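Local coordinates for trimeric intracellular cation channel type 1B.2 (Caenorhabditis elegans, PDB 5EIK), which forms a homotrimeric potassium channel of intracellular membranes, binds PIP2 and may supply counter-ion current during calcium release from internal stores, at residues 33-36 with 37-41; 112-115 with 116-120; 231-234 with 235-238. All blocks are in the same frame, centred on the assembly; numbering follows the deposited sequence.

Contact 1: residues 33-36 with 37-41; sequences AAHY and VLTCL
The His-35 ring and the Thr-39 hydroxyl meet one turn apart on helix 30-47, the first transmembrane helix. Thr-39 OG1 sits 3.3 Å above one face of the imidazole, displaced toward the rim, with CE1 of His-35 its nearest ring atom. The ring gets there because His-35 swings CG away from its own backbone N (chi1 168°), which carries the imidazole along the helix to where the hydroxyl stands. On the threonine side, OG1 is turned back beside its backbone N (chi1 -64°) and donates to His-35 O at 2.8 Å, from above the carbonyl plane. The backbone N of Thr-39 donates to the same oxygen, also at 2.8 Å, so one carbonyl takes two donors from a single residue. Val-37 brings CG2 to 3.0 Å from Ala-33 O, close beside the bond that Val-37 N makes to that oxygen. The Tyr-36 ring leaves the helix toward helix 92-107, where Leu-97 and Val-101 pack against it, and it also meets Phe-71. Lys-130, a PIP2-binding residue, touches the imidazole of His-35. The threonine hydroxyl is thus satisfied by its own helix inside the membrane, while the histidine is held through NE2 by a hydrogen bond to Ser-70 O and covered by OG1 on one face, which probably limits the rotation of the ring.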
loop_
_atom_site.group_PDB
_atom_site.type_symbol
_atom_site.label_atom_id
_atom_site.label_comp_id
_atom_site.label_asym_id
_atom_site.label_seq_id
_atom_site.Cartn_x
_atom_site.Cartn_y
_atom_site.Cartn_z
ATOM N N ALA A 33 -4.714 -27.123 2.936
ATOM C CA ALA A 33 -5.638 -27.272 1.823
ATOM C C ALA A 33 -7.043 -26.785 2.212
ATOM O O ALA A 33 -7.747 -26.181 1.400
ATOM C CB ALA A 33 -5.683 -28.737 1.375
ATOM N N ALA A 34 -7.448 -27.045 3.451
ATOM C CA ALA A 34 -8.760 -26.613 3.915
ATOM C C ALA A 34 -8.833 -25.092 3.826
ATOM O O ALA A 34 -9.824 -24.532 3.354
ATOM C CB ALA A 34 -8.998 -27.065 5.363
ATOM N N HIS A 35 -7.781 -24.428 4.295
ATOM C CA HIS A 35 -7.719 -22.975 4.243
ATOM C C HIS A 35 -7.738 -22.500 2.774
ATOM O O HIS A 35 -8.485 -21.586 2.423
ATOM C CB HIS A 35 -6.459 -22.480 4.958
ATOM C CG HIS A 35 -6.154 -21.033 4.716
ATOM N ND1 HIS A 35 -6.971 -20.016 5.155
ATOM C CD2 HIS A 35 -5.136 -20.438 4.051
ATOM C CE1 HIS A 35 -6.471 -18.858 4.769
ATOM N NE2 HIS A 35 -5.359 -19.084 4.096
ATOM N N TYR A 36 -6.934 -23.125 1.915
ATOM C CA TYR A 36 -6.908 -22.741 0.503
ATOM C C TYR A 36 -8.279 -22.912 -0.145
ATOM O O TYR A 36 -8.739 -22.025 -0.870
ATOM C CB TYR A 36 -5.889 -23.565 -0.288
ATOM C CG TYR A 36 -4.478 -23.455 0.220
ATOM C CD1 TYR A 36 -3.982 -22.246 0.716
ATOM C CD2 TYR A 36 -3.637 -24.564 0.215
ATOM C CE1 TYR A 36 -2.679 -22.156 1.202
ATOM C CE2 TYR A 36 -2.338 -24.488 0.692
ATOM C CZ TYR A 36 -1.865 -23.286 1.186
ATOM O OH TYR A 36 -0.585 -23.234 1.677
ATOM N N VAL A 37 -8.921 -24.051 0.117
ATOM C CA VAL A 37 -10.240 -24.320 -0.439
ATOM C C VAL A 37 -11.232 -23.243 -0.033
ATOM O O VAL A 37 -11.912 -22.673 -0.881
ATOM C CB VAL A 37 -10.789 -25.698 0.001
ATOM C CG1 VAL A 37 -12.224 -25.866 -0.478
ATOM C CG2 VAL A 37 -9.939 -26.803 -0.585
ATOM N N LEU A 38 -11.316 -22.958 1.260
ATOM C CA LEU A 38 -12.240 -21.937 1.728
ATOM C C LEU A 38 -11.882 -20.556 1.159
ATOM O O LEU A 38 -12.765 -19.778 0.785
ATOM C CB LEU A 38 -12.267 -21.909 3.264
ATOM C CG LEU A 38 -12.942 -23.140 3.898
ATOM C CD1 LEU A 38 -12.829 -23.115 5.425
ATOM C CD2 LEU A 38 -14.401 -23.159 3.484
ATOM N N THR A 39 -10.591 -20.252 1.073
ATOM C CA THR A 39 -10.171 -18.971 0.522
ATOM C C THR A 39 -10.620 -18.858 -0.947
ATOM O O THR A 39 -11.139 -17.818 -1.370
ATOM C CB THR A 39 -8.623 -18.807 0.599
ATOM O OG1 THR A 39 -8.209 -18.788 1.969
ATOM C CG2 THR A 39 -8.176 -17.521 -0.079
ATOM N N CYS A 40 -10.428 -19.922 -1.724
ATOM C CA CYS A 40 -10.821 -19.902 -3.134
ATOM C C CYS A 40 -12.329 -19.789 -3.314
ATOM O O CYS A 40 -12.806 -19.099 -4.217
ATOM C CB CYS A 40 -10.315 -21.150 -3.855
ATOM S SG CYS A 40 -8.549 -21.151 -4.151
ATOM N N LEU A 41 -13.077 -20.472 -2.457
ATOM C CA LEU A 41 -14.522 -20.411 -2.517
ATOM C C LEU A 41 -14.945 -18.968 -2.280
ATOM O O LEU A 41 -15.881 -18.474 -2.902
ATOM C CB LEU A 41 -15.141 -21.318 -1.447
ATOM C CG LEU A 41 -14.846 -22.809 -1.618
ATOM C CD1 LEU A 41 -15.480 -23.604 -0.485
ATOM C CD2 LEU A 41 -15.368 -23.270 -2.968
#

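Contact 2: residues 112-115 with 116-120; sequences VVFR and LATWF. With DMU (decyl-beta-D-maltopyranoside), chain L.
Thr-118 closes back on Phe-114 with both branches of its side chain: the hydroxyl bonds to the Phe-114 carbonyl while the methyl lies over the Phe-114 ring. Thr-118 CG2 is 4.1 Å from the centroid of that ring and 21° off its normal, a CH-pi contact somewhat offset toward CE1 and CZ. The phenyl ring reaches this place because Phe-114 points CG away from its backbone N. With chi1 at 50°, Thr-118 holds OG1 between its backbone N and carbonyl carbon, leaving CG2 to face the ring. OG1 donates to Phe-114 O at 2.9 Å, tilted from the carbonyl plane, and Thr-118 N donates to the same oxygen at 3.0 Å with an N-H...O angle of 139°, clearly bent. Ahead of this pair, Leu-116 N and Ala-117 N make straighter backbone bonds to Val-112 O and Val-113 O. The decyl tail of a bound maltoside runs past Leu-116 and Ala-117, with its C43 at 3.6 Å from Ala-117 CB. Leu-41 packs on Phe-114, and Arg-44 makes a cation-pi contact with its ring, tying the segment to helix 30-47. Trp-119 is no longer helical. These residues lie in and just after the short helix 112-117, in the connection, probably cytoplasmic, that leads into the fourth transmembrane helix of the TRIC channel fold.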
loop_
_atom_site.group_PDB
_atom_site.type_symbol
_atom_site.label_atom_id
_atom_site.label_comp_id
_atom_site.label_asym_id
_atom_site.label_seq_id
_atom_site.Cartn_x
_atom_site.Cartn_y
_atom_site.Cartn_z
ATOM N N VAL A 112 -17.064 -30.798 -9.685
ATOM C CA VAL A 112 -17.230 -31.652 -8.508
ATOM C C VAL A 112 -16.588 -31.134 -7.244
ATOM O O VAL A 112 -17.177 -31.209 -6.162
ATOM C CB VAL A 112 -16.679 -33.066 -8.723
ATOM C CG1 VAL A 112 -17.645 -33.869 -9.560
ATOM C CG2 VAL A 112 -15.295 -32.990 -9.370
ATOM N N VAL A 113 -15.368 -30.634 -7.365
ATOM C CA VAL A 113 -14.677 -30.126 -6.192
ATOM C C VAL A 113 -15.476 -29.013 -5.541
ATOM O O VAL A 113 -15.711 -29.033 -4.332
ATOM C CB VAL A 113 -13.295 -29.616 -6.553
ATOM C CG1 VAL A 113 -12.671 -28.919 -5.349
ATOM C CG2 VAL A 113 -12.439 -30.791 -7.018
ATOM N N PHE A 114 -15.906 -28.056 -6.356
ATOM C CA PHE A 114 -16.696 -26.931 -5.878
ATOM C C PHE A 114 -17.955 -27.445 -5.181
ATOM O O PHE A 114 -18.247 -27.070 -4.044
ATOM C CB PHE A 114 -17.083 -26.028 -7.057
ATOM C CG PHE A 114 -17.980 -24.893 -6.676
ATOM C CD1 PHE A 114 -17.477 -23.785 -5.998
ATOM C CD2 PHE A 114 -19.341 -24.945 -6.957
ATOM C CE1 PHE A 114 -18.320 -22.745 -5.599
ATOM C CE2 PHE A 114 -20.198 -23.912 -6.564
ATOM C CZ PHE A 114 -19.686 -22.806 -5.883
ATOM N N ARG A 115 -18.694 -28.305 -5.877
ATOM C CA ARG A 115 -19.931 -28.882 -5.352
ATOM C C ARG A 115 -19.727 -29.636 -4.040
ATOM O O ARG A 115 -20.553 -29.559 -3.124
ATOM C CB ARG A 115 -20.541 -29.826 -6.389
ATOM C CG ARG A 115 -21.154 -29.118 -7.579
ATOM C CD ARG A 115 -21.597 -30.103 -8.645
ATOM N NE ARG A 115 -22.228 -29.415 -9.765
ATOM C CZ ARG A 115 -22.364 -29.935 -10.980
ATOM N NH1 ARG A 115 -21.911 -31.153 -11.231
ATOM N NH2 ARG A 115 -22.948 -29.233 -11.944
ATOM N N LEU A 116 -18.636 -30.379 -3.955
ATOM C CA LEU A 116 -18.349 -31.118 -2.744
ATOM C C LEU A 116 -17.973 -30.157 -1.607
ATOM O O LEU A 116 -18.434 -30.312 -0.475
ATOM C CB LEU A 116 -17.208 -32.110 -2.998
ATOM C CG LEU A 116 -16.712 -32.889 -1.775
ATOM C CD1 LEU A 116 -17.871 -33.653 -1.126
ATOM C CD2 LEU A 116 -15.622 -33.850 -2.207
ATOM N N ALA A 117 -17.152 -29.157 -1.913
ATOM C CA ALA A 117 -16.716 -28.203 -0.896
ATOM C C ALA A 117 -17.814 -27.302 -0.353
ATOM O O ALA A 117 -17.719 -26.820 0.774
ATOM C CB ALA A 117 -15.582 -27.353 -1.431
ATOM N N THR A 118 -18.855 -27.069 -1.141
ATOM C CA THR A 118 -19.937 -26.209 -0.684
ATOM C C THR A 118 -21.072 -26.975 -0.011
ATOM O O THR A 118 -22.039 -26.375 0.447
ATOM C CB THR A 118 -20.498 -25.361 -1.839
ATOM O OG1 THR A 118 -20.790 -26.204 -2.960
ATOM C CG2 THR A 118 -19.485 -24.308 -2.266
ATOM N N TRP A 119 -20.957 -28.299 0.044
ATOM C CA TRP A 119 -21.974 -29.112 0.702
ATOM C C TRP A 119 -21.768 -28.864 2.197
ATOM O O TRP A 119 -20.718 -29.201 2.752
ATOM C CB TRP A 119 -21.771 -30.592 0.343
ATOM C CG TRP A 119 -22.720 -31.543 1.023
ATOM C CD1 TRP A 119 -24.055 -31.355 1.242
ATOM C CD2 TRP A 119 -22.413 -32.849 1.523
ATOM N NE1 TRP A 119 -24.600 -32.462 1.846
ATOM C CE2 TRP A 119 -23.614 -33.396 2.030
ATOM C CE3 TRP A 119 -21.239 -33.612 1.589
ATOM C CZ2 TRP A 119 -23.677 -34.672 2.597
ATOM C CZ3 TRP A 119 -21.302 -34.884 2.153
ATOM C CH2 TRP A 119 -22.515 -35.399 2.650
ATOM N N PHE A 120 -22.773 -28.274 2.841
ATOM C CA PHE A 120 -22.686 -27.912 4.257
ATOM C C PHE A 120 -21.841 -28.783 5.191
ATOM O O PHE A 120 -20.934 -28.283 5.844
ATOM C CB PHE A 120 -24.079 -27.752 4.861
ATOM C CG PHE A 120 -24.084 -26.977 6.142
ATOM C CD1 PHE A 120 -23.692 -25.639 6.157
ATOM C CD2 PHE A 120 -24.468 -27.578 7.334
ATOM C CE1 PHE A 120 -23.686 -24.907 7.342
ATOM C CE2 PHE A 120 -24.466 -26.854 8.524
ATOM C CZ PHE A 120 -24.072 -25.514 8.527
HETATM C C1 DMU L . -5.988 -40.497 2.500
HETATM C C2 DMU L . -4.615 -41.127 2.863
HETATM C C3 DMU L . -4.084 -42.018 1.672
HETATM C C4 DMU L . -4.193 -41.221 0.349
HETATM O O5 DMU L . -5.555 -40.821 0.113
HETATM C C6 DMU L . -5.912 -39.833 1.103
HETATM O O7 DMU L . -2.688 -42.370 1.864
HETATM O O16 DMU L . -7.189 -39.265 0.779
HETATM C C18 DMU L . -6.944 -38.133 -0.085
HETATM C C19 DMU L . -8.283 -37.447 -0.373
HETATM C C22 DMU L . -8.109 -36.271 -1.343
HETATM C C25 DMU L . -9.312 -35.342 -1.159
HETATM C C28 DMU L . -9.550 -34.545 -2.437
HETATM C C31 DMU L . -11.036 -34.173 -2.530
HETATM C C34 DMU L . -11.203 -32.648 -2.409
HETATM C C37 DMU L . -12.136 -32.334 -1.236
HETATM C C40 DMU L . -13.340 -31.511 -1.717
HETATM C C43 DMU L . -13.190 -30.067 -1.235
HETATM O O49 DMU L . -6.331 -39.490 3.489
HETATM O O55 DMU L . -4.793 -41.946 4.039
HETATM C C57 DMU L . -3.703 -42.069 -0.824
HETATM O O61 DMU L . -3.285 -41.170 -1.863
HETATM C C5 DMU L . -1.208 -43.895 3.165
HETATM C C7 DMU L . -0.343 -44.204 1.872
HETATM C C8 DMU L . -0.997 -45.447 1.146
HETATM C C9 DMU L . -2.472 -45.083 0.809
HETATM O O1 DMU L . -3.113 -44.731 2.058
HETATM C C10 DMU L . -2.600 -43.551 2.676
HETATM O O2 DMU L . -0.316 -45.714 -0.098
HETATM O O3 DMU L . -0.563 -42.624 3.604
HETATM O O4 DMU L . 1.013 -44.486 2.229
HETATM C C11 DMU L . -3.145 -46.265 0.156
HETATM O O6 DMU L . -4.436 -45.952 -0.240
#

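Contact 3: residues 231-234 with 235-238; sequences YFKL and ASLC
Leu-234 and Ala-235 adjoin across the junction of the two segments, in the last turns of helix 218-238, the seventh transmembrane helix of the TRIC fold. With Lys-233 and Leu-237 they make up most of the contact. Ala-235 N donates to Tyr-231 O at 2.8 Å, and Ala-235 CB lies 3.4 Å from that same oxygen, against the carbonyl of the preceding turn. The side chain of Leu-234 packs on Leu-124 of helix 120-148, while its carbonyl serves the next turn. Cys-238 N bonds to Leu-234 O at 3.0 Å; Leu-237 N makes a second, weak bond to that oxygen. Lys-233 has a dual role. Its chain leaves with CG opposite the backbone N (chi1 171°), then kinks at the next two torsions, and it passes along Ser-127 and Glu-131 of helix 120-148. It also touches the bound PIP2 molecule, so it belongs to the lipid pocket. Lys-130 and Arg-134, both seen to bind PIP2, lie nearby, and such a cluster of positive side chains is suited to an anionic headgroup. CD of Lys-233 and CD1 of Leu-237 pass each other at 4.3 Å, a loose apolar touch, and Leu-237 itself rests on Ser-127. At the backbone, Lys-233 O receives two donors from the same face of its plane, Leu-237 N at 3.2 Å and the hydroxyl of Ser-236. In the serine, a chi1 of 61° tucks OG over its own backbone and keeps the hydroxyl on its own helix. From there Ser-236 OG reaches back to Lys-233 O at 2.8 Å, with a C=O...OG angle of 123°.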
loop_
_atom_site.group_PDB
_atom_site.type_symbol
_atom_site.label_atom_id
_atom_site.label_comp_id
_atom_site.label_asym_id
_atom_site.label_seq_id
_atom_site.Cartn_x
_atom_site.Cartn_y
_atom_site.Cartn_z
ATOM N N TYR A 231 -15.712 -22.332 17.912
ATOM C CA TYR A 231 -17.044 -21.982 18.369
ATOM C C TYR A 231 -17.623 -20.793 17.611
ATOM O O TYR A 231 -18.652 -20.915 16.948
ATOM C CB TYR A 231 -17.045 -21.659 19.859
ATOM C CG TYR A 231 -18.396 -21.178 20.322
ATOM C CD1 TYR A 231 -19.453 -22.069 20.485
ATOM C CD2 TYR A 231 -18.639 -19.820 20.525
ATOM C CE1 TYR A 231 -20.723 -21.620 20.835
ATOM C CE2 TYR A 231 -19.904 -19.359 20.874
ATOM C CZ TYR A 231 -20.943 -20.265 21.026
ATOM O OH TYR A 231 -22.200 -19.815 21.361
ATOM N N PHE A 232 -16.976 -19.638 17.720
ATOM C CA PHE A 232 -17.464 -18.447 17.033
ATOM C C PHE A 232 -17.667 -18.703 15.546
ATOM O O PHE A 232 -18.617 -18.201 14.944
ATOM C CB PHE A 232 -16.499 -17.274 17.228
ATOM C CG PHE A 232 -16.500 -16.718 18.623
ATOM C CD1 PHE A 232 -17.684 -16.275 19.207
ATOM C CD2 PHE A 232 -15.318 -16.639 19.358
ATOM C CE1 PHE A 232 -17.692 -15.762 20.502
ATOM C CE2 PHE A 232 -15.316 -16.126 20.656
ATOM C CZ PHE A 232 -16.503 -15.688 21.228
ATOM N N LYS A 233 -16.776 -19.490 14.957
ATOM C CA LYS A 233 -16.884 -19.807 13.542
ATOM C C LYS A 233 -18.115 -20.673 13.274
ATOM O O LYS A 233 -18.902 -20.380 12.372
ATOM C CB LYS A 233 -15.620 -20.523 13.059
ATOM C CG LYS A 233 -15.721 -21.098 11.653
ATOM C CD LYS A 233 -16.157 -20.059 10.628
ATOM C CE LYS A 233 -15.170 -18.912 10.535
ATOM N NZ LYS A 233 -15.479 -18.015 9.384
ATOM N N LEU A 234 -18.286 -21.735 14.055
ATOM C CA LEU A 234 -19.436 -22.617 13.867
ATOM C C LEU A 234 -20.749 -21.893 14.159
ATOM O O LEU A 234 -21.765 -22.148 13.509
ATOM C CB LEU A 234 -19.315 -23.859 14.752
ATOM C CG LEU A 234 -18.158 -24.799 14.407
ATOM C CD1 LEU A 234 -18.311 -26.092 15.191
ATOM C CD2 LEU A 234 -18.144 -25.087 12.904
ATOM N N ALA A 235 -20.722 -20.990 15.133
ATOM C CA ALA A 235 -21.907 -20.226 15.493
ATOM C C ALA A 235 -22.393 -19.416 14.296
ATOM O O ALA A 235 -23.564 -19.478 13.932
ATOM C CB ALA A 235 -21.602 -19.295 16.664
ATOM N N SER A 236 -21.493 -18.660 13.678
ATOM C CA SER A 236 -21.868 -17.845 12.531
ATOM C C SER A 236 -22.338 -18.677 11.338
ATOM O O SER A 236 -23.146 -18.208 10.535
ATOM C CB SER A 236 -20.702 -16.946 12.109
ATOM O OG SER A 236 -19.572 -17.706 11.731
ATOM N N LEU A 237 -21.838 -19.904 11.219
ATOM C CA LEU A 237 -22.230 -20.773 10.112
ATOM C C LEU A 237 -23.621 -21.371 10.286
ATOM O O LEU A 237 -24.377 -21.479 9.322
ATOM C CB LEU A 237 -21.216 -21.902 9.922
ATOM C CG LEU A 237 -19.966 -21.563 9.111
ATOM C CD1 LEU A 237 -19.051 -22.775 9.061
ATOM C CD2 LEU A 237 -20.366 -21.140 7.705
ATOM N N CYS A 238 -23.956 -21.768 11.509
ATOM C CA CYS A 238 -25.268 -22.347 11.781
ATOM C C CYS A 238 -26.311 -21.256 11.966
ATOM O O CYS A 238 -27.482 -21.435 11.634
ATOM C CB CYS A 238 -25.221 -23.212 13.042
ATOM S SG CYS A 238 -24.211 -24.695 12.888
#

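How the contacts relate
Contact 1 is the buried one, while contacts 2 and 3 lie at the surface. Contacts 1 and 2, centred 11 Å apart, join helix 30-47 to helix 112-117 through apolar packing, as where Val-37 CG1 meets Ala-117 CB at 3.8 Å. Contact 3 belongs to helix 218-238 and lies about 7 Å from contact 1 at the nearest atoms, but it touches contact 2 where Phe-120 CE1 comes to 4.0 Å from Leu-237 O. All three have a hydroxyl bonded to a carbonyl of the preceding turn. The surroundings differ: in 33-41 the hydroxyl lies on an imidazole face, in 112-120 the methyl of the same threonine lies on a phenyl face and detergent packs on neighbouring residues, and in 231-238 the carbonyl belongs to a lipid-binding lysine.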